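Side-chain contacts in pesticidial crystal protein CRY2AA (Bacillus thuringiensis serovar kurstaki, PDB 1I5P), which kills dipteran and lepidopteran larvae by binding to their midgut epithelial cells and promoting colloid-osmotic lysis: residues N114-G119 against L158-Q163; L261-S266 against N576-N581; N472-A477 against G481-L486. All blocks are in the same frame, centred on the assembly; numbering follows the deposited sequence.

Interaction 1: N114-G119 against L158-Q163; sequences NAELIG and LNRLPQ
Arg-160, on helix 145-160, lays its guanidinium group against the backbone of Gly-119 while one of its terminal nitrogens takes hold of Glu-116. The salt bridge runs from Arg-160 NH1 to Glu-116 OE1 at 2.8 Å and is close to straight, 162° at the hydrogen. The two groups do not meet flat: OE1 lies almost in the guanidinium plane, whereas NH1 stands above the carboxylate plane, and the planes are turned 48° from each other. One guanidinium face rests on Gly-119, whose CA sits 3.5 Å above the plane and over its centre. A residue without a side chain lets the group come this close to the helix backbone.

The torsions explain the reach. The arginine chain is extended from CG to NE, whereas the glutamate folds at chi2 (-55°), bringing OE1 within 3.1 Å of Arg-160 CG, alongside the arginine's aliphatic stem. Gln-163 meets the glutamate with its methylenes rather than its amide, CB lying 3.5 Å from Glu-116 CG.

Two of these polar atoms have further partners: Glu-116 OE2 pairs with Arg-112, one turn earlier, and accepts at 2.6 Å from a water that also donates to Asn-159 O; Arg-160 NE bonds to Asn-123 OD1. Two arginines on one carboxylate should favour its charged form. Leu-161 and Leu-117 point away from this contact; Leu-161 packs on helices 170-193 and 202-232, Leu-117 on helix 88-101. A charged, water-linked seam of this kind joins neighbouring amphipathic helices in the helical bundle of the delta-endotoxin N-terminal domain.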
# COMPACT_ATOMS: atom_id res chain seq x y z
N ASN A 114 -26.33 1.72 13.48
CA ASN A 114 -27.16 0.80 12.70
C ASN A 114 -28.29 1.50 11.95
O ASN A 114 -28.62 1.13 10.83
CB ASN A 114 -27.76 -0.27 13.60
CG ASN A 114 -26.83 -1.44 13.80
OD1 ASN A 114 -26.15 -1.86 12.88
ND2 ASN A 114 -26.82 -1.98 15.01
N ALA A 115 -28.88 2.52 12.58
CA ALA A 115 -29.96 3.26 11.93
C ALA A 115 -29.38 4.07 10.78
O ALA A 115 -30.00 4.21 9.72
CB ALA A 115 -30.64 4.19 12.95
N GLU A 116 -28.18 4.60 10.99
CA GLU A 116 -27.51 5.39 9.97
C GLU A 116 -27.09 4.52 8.79
O GLU A 116 -27.07 5.00 7.65
CB GLU A 116 -26.28 6.09 10.56
CG GLU A 116 -26.61 7.21 11.53
CD GLU A 116 -27.54 8.25 10.93
OE1 GLU A 116 -27.59 8.36 9.69
OE2 GLU A 116 -28.21 8.97 11.71
N LEU A 117 -26.74 3.26 9.04
CA LEU A 117 -26.34 2.37 7.95
C LEU A 117 -27.55 2.11 7.07
O LEU A 117 -27.45 2.06 5.84
CB LEU A 117 -25.80 1.04 8.49
CG LEU A 117 -24.39 1.03 9.09
CD1 LEU A 117 -24.06 -0.37 9.56
CD2 LEU A 117 -23.37 1.51 8.07
N ILE A 118 -28.70 1.94 7.71
CA ILE A 118 -29.95 1.69 7.00
C ILE A 118 -30.33 2.92 6.18
O ILE A 118 -30.72 2.80 5.02
CB ILE A 118 -31.08 1.36 8.00
CG1 ILE A 118 -30.86 -0.04 8.59
CG2 ILE A 118 -32.44 1.45 7.32
CD1 ILE A 118 -31.73 -0.35 9.78
N GLY A 119 -30.21 4.09 6.79
CA GLY A 119 -30.57 5.32 6.10
C GLY A 119 -29.66 5.65 4.93
O GLY A 119 -30.12 6.09 3.87
N LEU A 158 -24.19 14.80 4.49
CA LEU A 158 -23.68 15.67 5.54
C LEU A 158 -24.31 15.38 6.90
O LEU A 158 -23.68 15.56 7.94
CB LEU A 158 -23.92 17.13 5.16
CG LEU A 158 -23.22 17.63 3.90
CD1 LEU A 158 -23.57 19.09 3.66
CD2 LEU A 158 -21.71 17.46 4.05
N ASN A 159 -25.56 14.92 6.89
CA ASN A 159 -26.27 14.61 8.13
C ASN A 159 -25.88 13.26 8.71
O ASN A 159 -25.93 13.06 9.92
CB ASN A 159 -27.78 14.62 7.93
CG ASN A 159 -28.32 15.99 7.61
OD1 ASN A 159 -27.61 16.99 7.68
ND2 ASN A 159 -29.60 16.05 7.26
N ARG A 160 -25.51 12.33 7.84
CA ARG A 160 -25.17 10.99 8.30
C ARG A 160 -23.70 10.70 8.64
O ARG A 160 -23.42 10.07 9.65
CB ARG A 160 -25.68 9.96 7.30
CG ARG A 160 -27.18 10.04 7.06
CD ARG A 160 -27.72 8.75 6.47
NE ARG A 160 -29.12 8.85 6.08
CZ ARG A 160 -30.15 8.71 6.91
NH1 ARG A 160 -29.95 8.46 8.20
NH2 ARG A 160 -31.39 8.81 6.45
N LEU A 161 -22.77 11.16 7.81
CA LEU A 161 -21.36 10.89 8.05
C LEU A 161 -20.87 11.16 9.49
O LEU A 161 -20.17 10.32 10.07
CB LEU A 161 -20.48 11.66 7.06
CG LEU A 161 -20.55 11.36 5.55
CD1 LEU A 161 -19.15 11.06 5.04
CD2 LEU A 161 -21.48 10.18 5.25
N PRO A 162 -21.24 12.31 10.07
CA PRO A 162 -20.81 12.62 11.43
C PRO A 162 -21.12 11.53 12.44
O PRO A 162 -20.42 11.38 13.44
CB PRO A 162 -21.54 13.93 11.72
CG PRO A 162 -21.54 14.59 10.38
CD PRO A 162 -21.99 13.44 9.50
N GLN A 163 -22.16 10.76 12.18
CA GLN A 163 -22.53 9.69 13.09
C GLN A 163 -21.53 8.55 13.12
O GLN A 163 -21.65 7.63 13.92
CB GLN A 163 -23.92 9.17 12.74
CG GLN A 163 -24.99 10.21 12.94
CD GLN A 163 -24.91 10.86 14.31
OE1 GLN A 163 -25.06 10.19 15.34
NE2 GLN A 163 -24.67 12.17 14.34
O HOH W 1 -28.31 11.48 11.08

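Interaction 2: L261-S266 against N576-N581; sequences LFKYQS and NNDGVN
The ring of Tyr-264 carries the methylene stem of Lys-263 on one face, CG standing 3.4 Å above its plane and offset toward the rim, and this lysine then crosses to the carboxylate of Asp-578. The ammonium comes to OD2 on the syn side, 19° out of the carboxylate plane, with NZ to OD2 at 2.7 Å. This salt bridge joins the turn that follows the last helix of the N-terminal bundle to a loop of the C-terminal jelly-roll sandwich.

On the bundle side, the chain makes a type I beta turn from Leu-261 to Tyr-264, closed by Tyr-264 N on Leu-261 O. With CG between its backbone N and carbonyl carbon (chi1 74°) the Lys-263 stem lies over the Tyr-264 ring, and a bend at chi3 carries NZ on to Asp-578, whose side chain comes from the opposite direction. Asp-589 of strand 585-597 also receives Lys-263 NZ, and its OD2 is bonded to Tyr-264 OH, so two carboxylates share the ammonium. That should favour its protonated form at this partly buried site. Tyr-633, the last residue, touches both Lys-263 and Asp-578. The remaining carboxylate oxygen is reached through water: one molecule donates to Asp-578 OD1 at 2.7 Å and accepts from Lys-263 NZ at 3.2 Å.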
# COMPACT_ATOMS: atom_id res chain seq x y z
N LEU A 261 -7.15 11.25 -5.68
CA LEU A 261 -6.89 10.92 -7.09
C LEU A 261 -8.20 10.90 -7.86
O LEU A 261 -8.21 10.72 -9.07
CB LEU A 261 -6.18 9.56 -7.21
CG LEU A 261 -4.73 9.54 -6.69
CD1 LEU A 261 -4.16 8.14 -6.85
CD2 LEU A 261 -3.88 10.57 -7.44
N PHE A 262 -9.32 11.08 -7.16
CA PHE A 262 -10.63 11.11 -7.81
C PHE A 262 -10.66 12.25 -8.83
O PHE A 262 -11.42 12.22 -9.80
CB PHE A 262 -11.75 11.33 -6.79
CG PHE A 262 -12.31 10.07 -6.17
CD1 PHE A 262 -13.41 10.13 -5.33
CD2 PHE A 262 -11.75 8.82 -6.45
CE1 PHE A 262 -13.96 8.98 -4.78
CE2 PHE A 262 -12.30 7.66 -5.90
CZ PHE A 262 -13.40 7.74 -5.06
N LYS A 263 -9.83 13.26 -8.59
CA LYS A 263 -9.74 14.42 -9.48
C LYS A 263 -9.17 14.02 -10.84
O LYS A 263 -9.17 14.83 -11.78
CB LYS A 263 -8.85 15.49 -8.84
CG LYS A 263 -7.36 15.14 -8.89
CD LYS A 263 -6.51 15.77 -7.78
CE LYS A 263 -6.10 17.20 -8.04
NZ LYS A 263 -4.95 17.57 -7.16
N TYR A 264 -8.66 12.80 -10.95
CA TYR A 264 -8.10 12.32 -12.22
C TYR A 264 -8.95 11.23 -12.87
O TYR A 264 -9.71 10.53 -12.20
CB TYR A 264 -6.68 11.76 -12.00
CG TYR A 264 -5.65 12.80 -11.62
CD1 TYR A 264 -5.15 12.86 -10.32
CD2 TYR A 264 -5.21 13.74 -12.55
CE1 TYR A 264 -4.22 13.85 -9.96
CE2 TYR A 264 -4.29 14.73 -12.19
CZ TYR A 264 -3.81 14.78 -10.90
OH TYR A 264 -2.94 15.79 -10.53
N GLN A 265 -8.81 11.10 -14.18
CA GLN A 265 -9.52 10.08 -14.94
C GLN A 265 -8.50 9.34 -15.78
O GLN A 265 -7.54 9.94 -16.26
CB GLN A 265 -10.57 10.69 -15.87
CG GLN A 265 -11.77 11.30 -15.16
CD GLN A 265 -12.75 11.91 -16.15
OE1 GLN A 265 -13.68 11.24 -16.61
NE2 GLN A 265 -12.53 13.18 -16.48
N SER A 266 -8.73 8.05 -15.96
CA SER A 266 -7.84 7.22 -16.77
C SER A 266 -6.42 7.28 -16.20
O SER A 266 -5.46 7.55 -16.92
CB SER A 266 -7.87 7.72 -18.22
OG SER A 266 -7.38 6.74 -19.11
N ASN A 576 -0.31 26.89 -0.59
CA ASN A 576 -0.87 26.52 -1.89
C ASN A 576 -0.79 25.01 -2.04
O ASN A 576 0.15 24.47 -2.64
CB ASN A 576 -0.08 27.20 -3.02
CG ASN A 576 -0.43 28.67 -3.17
OD1 ASN A 576 0.43 29.49 -3.49
ND2 ASN A 576 -1.70 29.00 -2.96
N ASN A 577 -1.78 24.33 -1.47
CA ASN A 577 -1.85 22.87 -1.50
C ASN A 577 -3.30 22.42 -1.62
O ASN A 577 -4.22 23.24 -1.66
CB ASN A 577 -1.24 22.32 -0.21
CG ASN A 577 -1.86 22.93 1.04
OD1 ASN A 577 -3.06 22.82 1.26
ND2 ASN A 577 -1.03 23.59 1.86
N ASP A 578 -3.51 21.11 -1.70
CA ASP A 578 -4.85 20.57 -1.82
C ASP A 578 -5.54 20.50 -0.46
O ASP A 578 -6.69 20.09 -0.35
CB ASP A 578 -4.79 19.18 -2.46
CG ASP A 578 -4.78 19.24 -3.97
OD1 ASP A 578 -4.13 20.15 -4.53
OD2 ASP A 578 -5.42 18.38 -4.60
N GLY A 579 -4.81 20.91 0.57
CA GLY A 579 -5.38 20.92 1.91
C GLY A 579 -5.16 19.68 2.75
O GLY A 579 -5.45 19.69 3.94
N VAL A 580 -4.63 18.61 2.15
CA VAL A 580 -4.39 17.38 2.89
C VAL A 580 -3.05 17.39 3.61
O VAL A 580 -2.00 17.57 2.98
CB VAL A 580 -4.41 16.15 1.94
CG1 VAL A 580 -4.07 14.89 2.73
CG2 VAL A 580 -5.77 16.03 1.28
N ASN A 581 -3.07 17.18 4.92
CA ASN A 581 -1.83 17.14 5.69
C ASN A 581 -1.52 15.68 5.97
O ASN A 581 -2.16 15.04 6.82
CB ASN A 581 -1.97 17.90 7.01
CG ASN A 581 -0.62 18.30 7.60
OD1 ASN A 581 0.24 17.45 7.84
ND2 ASN A 581 -0.42 19.60 7.82
O HOH W 2 -3.11 20.18 -7.05

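Interaction 3: N472-A477 against G481-L486; sequences NNIYAA and GTMIHL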
# COMPACT_ATOMS: atom_id res chain seq x y z
N ASN A 472 3.19 -4.36 -9.96
CA ASN A 472 3.32 -5.50 -10.86
C ASN A 472 3.73 -5.10 -12.28
O ASN A 472 4.27 -5.93 -13.02
CB ASN A 472 1.98 -6.26 -10.88
CG ASN A 472 2.09 -7.65 -11.49
OD1 ASN A 472 3.13 -8.29 -11.44
ND2 ASN A 472 0.98 -8.13 -12.06
N ASN A 473 3.50 -3.85 -12.65
CA ASN A 473 3.85 -3.39 -13.99
C ASN A 473 5.34 -3.10 -14.14
O ASN A 473 5.75 -1.96 -14.38
CB ASN A 473 3.03 -2.16 -14.39
CG ASN A 473 3.35 -0.94 -13.56
OD1 ASN A 473 3.52 -1.02 -12.34
ND2 ASN A 473 3.42 0.22 -14.21
N ILE A 474 6.14 -4.15 -13.99
CA ILE A 474 7.58 -4.05 -14.11
C ILE A 474 7.97 -4.73 -15.42
O ILE A 474 7.81 -5.94 -15.57
CB ILE A 474 8.29 -4.78 -12.95
CG1 ILE A 474 7.80 -4.23 -11.60
CG2 ILE A 474 9.80 -4.61 -13.08
CD1 ILE A 474 8.18 -5.09 -10.40
N TYR A 475 8.49 -3.94 -16.35
CA TYR A 475 8.89 -4.47 -17.64
C TYR A 475 10.03 -5.47 -17.49
O TYR A 475 9.97 -6.58 -18.00
CB TYR A 475 9.34 -3.33 -18.56
CG TYR A 475 9.87 -3.82 -19.88
CD1 TYR A 475 9.08 -4.59 -20.73
CD2 TYR A 475 11.18 -3.53 -20.28
CE1 TYR A 475 9.57 -5.07 -21.94
CE2 TYR A 475 11.68 -4.01 -21.48
CZ TYR A 475 10.88 -4.78 -22.31
OH TYR A 475 11.37 -5.24 -23.51
N ALA A 476 11.07 -5.06 -16.77
CA ALA A 476 12.23 -5.91 -16.55
C ALA A 476 13.18 -5.21 -15.60
O ALA A 476 12.91 -4.10 -15.15
CB ALA A 476 12.94 -6.20 -17.87
N ALA A 477 14.28 -5.87 -15.28
CA ALA A 477 15.28 -5.28 -14.41
C ALA A 477 16.18 -4.47 -15.31
O ALA A 477 16.54 -4.91 -16.40
CB ALA A 477 16.08 -6.36 -13.72
N GLY A 481 19.92 -3.48 -11.97
CA GLY A 481 19.11 -4.31 -11.10
C GLY A 481 17.77 -3.72 -10.67
O GLY A 481 16.95 -4.43 -10.08
N THR A 482 17.53 -2.45 -10.97
CA THR A 482 16.28 -1.82 -10.56
C THR A 482 15.13 -2.01 -11.54
O THR A 482 15.31 -2.47 -12.66
CB THR A 482 16.47 -0.32 -10.31
OG1 THR A 482 16.86 0.33 -11.53
CG2 THR A 482 17.54 -0.09 -9.24
N MET A 483 13.95 -1.60 -11.09
CA MET A 483 12.73 -1.71 -11.86
C MET A 483 12.59 -0.76 -13.04
O MET A 483 12.88 0.43 -12.94
CB MET A 483 11.51 -1.45 -10.97
CG MET A 483 11.26 -2.43 -9.86
SD MET A 483 9.91 -1.82 -8.83
CE MET A 483 10.01 -2.97 -7.46
N ILE A 484 12.13 -1.31 -14.15
CA ILE A 484 11.83 -0.49 -15.32
C ILE A 484 10.30 -0.57 -15.33
O ILE A 484 9.73 -1.66 -15.42
CB ILE A 484 12.41 -1.08 -16.63
CG1 ILE A 484 13.94 -0.95 -16.62
CG2 ILE A 484 11.80 -0.35 -17.83
CD1 ILE A 484 14.64 -1.47 -17.88
N HIS A 485 9.66 0.58 -15.21
CA HIS A 485 8.20 0.65 -15.18
C HIS A 485 7.55 0.48 -16.53
O HIS A 485 7.94 1.11 -17.51
CB HIS A 485 7.79 1.98 -14.56
CG HIS A 485 8.32 2.17 -13.17
ND1 HIS A 485 7.68 1.66 -12.06
CD2 HIS A 485 9.48 2.70 -12.73
CE1 HIS A 485 8.42 1.88 -10.99
NE2 HIS A 485 9.52 2.51 -11.37
N LEU A 486 6.54 -0.38 -16.59
CA LEU A 486 5.83 -0.63 -17.84
C LEU A 486 4.58 0.24 -17.97
O LEU A 486 3.65 0.14 -17.16
CB LEU A 486 5.45 -2.11 -17.94
CG LEU A 486 4.73 -2.56 -19.23
CD1 LEU A 486 5.60 -2.23 -20.44
CD2 LEU A 486 4.44 -4.06 -19.17
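Asn-473 and Leu-486 hold the open end of this beta hairpin with two bonds. Leu-486 N gives a nearly straight bond to Asn-473 O (2.8 Å), and the side-chain amide replies, Asn-473 ND2 donating to Leu-486 O at 3.0 Å. The amide is in position because CG lies between the backbone N and the carbonyl carbon (chi1 67°); Leu-486 O lies near the amide plane, although ND2 is tilted 34° from the carbonyl plane of its acceptor.

Further along, Tyr-475 N bonds to Ile-484 O, and Ile-484 N reaches Ala-476 O by a longer, more bent bond (3.1 Å). The Ile-474 and Ala-477 CA atoms add C-H...O contacts to Ile-484 O and Thr-482 O. The strands run antiparallel at 157°.

Side chains pack on both sides of the hairpin. Tyr-475 and Ile-484 lie side by side, pointing the same way: CG2 of Ile-484 is 3.9 Å from Tyr-475 CB and sits at the ring edge, near its plane. Leu-486 brings CB against Tyr-475 CB (4.1 Å). Ile-474 crosses Met-483 at a slant, its CD1 4.0 Å from the sulfur SD, where the methionine chain runs out extended beyond CG.

One shell out, Lys-471 NZ bonds to both Asn-473 OD1 and His-485 ND1, which probably helps to fix the rotation of the amide whose ND2 holds Leu-486. His-485 NE2 is taken by His-500 O. Asn-473 itself centres an inverse gamma turn.

The hairpin lies at the edge of a mixed sheet: strand 483-486 runs parallel to strand 530-537, Tyr-475 and Ile-484 touch Asn-602 of strand 602-610, and Ile-474 meets Arg-424 of strand 422-430.

In the fold
From the N terminus, interaction 1 comes first: it closes a short, mostly helical loop of 38 residues and joins helices 107-135 and 145-160 within the bundle. It is complete before the chain reaches residues 261-266, where interaction 2 opens. That contact closes only 309 residues later, at 576-581, tying the end of the bundle to the C-terminal sandwich. Interaction 3 is a local hairpin with three residues between its segments and falls wholly within the span of interaction 2; no two contacts cross. Interactions 1 and 3 lie on opposite sides of the chain's centre, with their own centres about 45 Å apart.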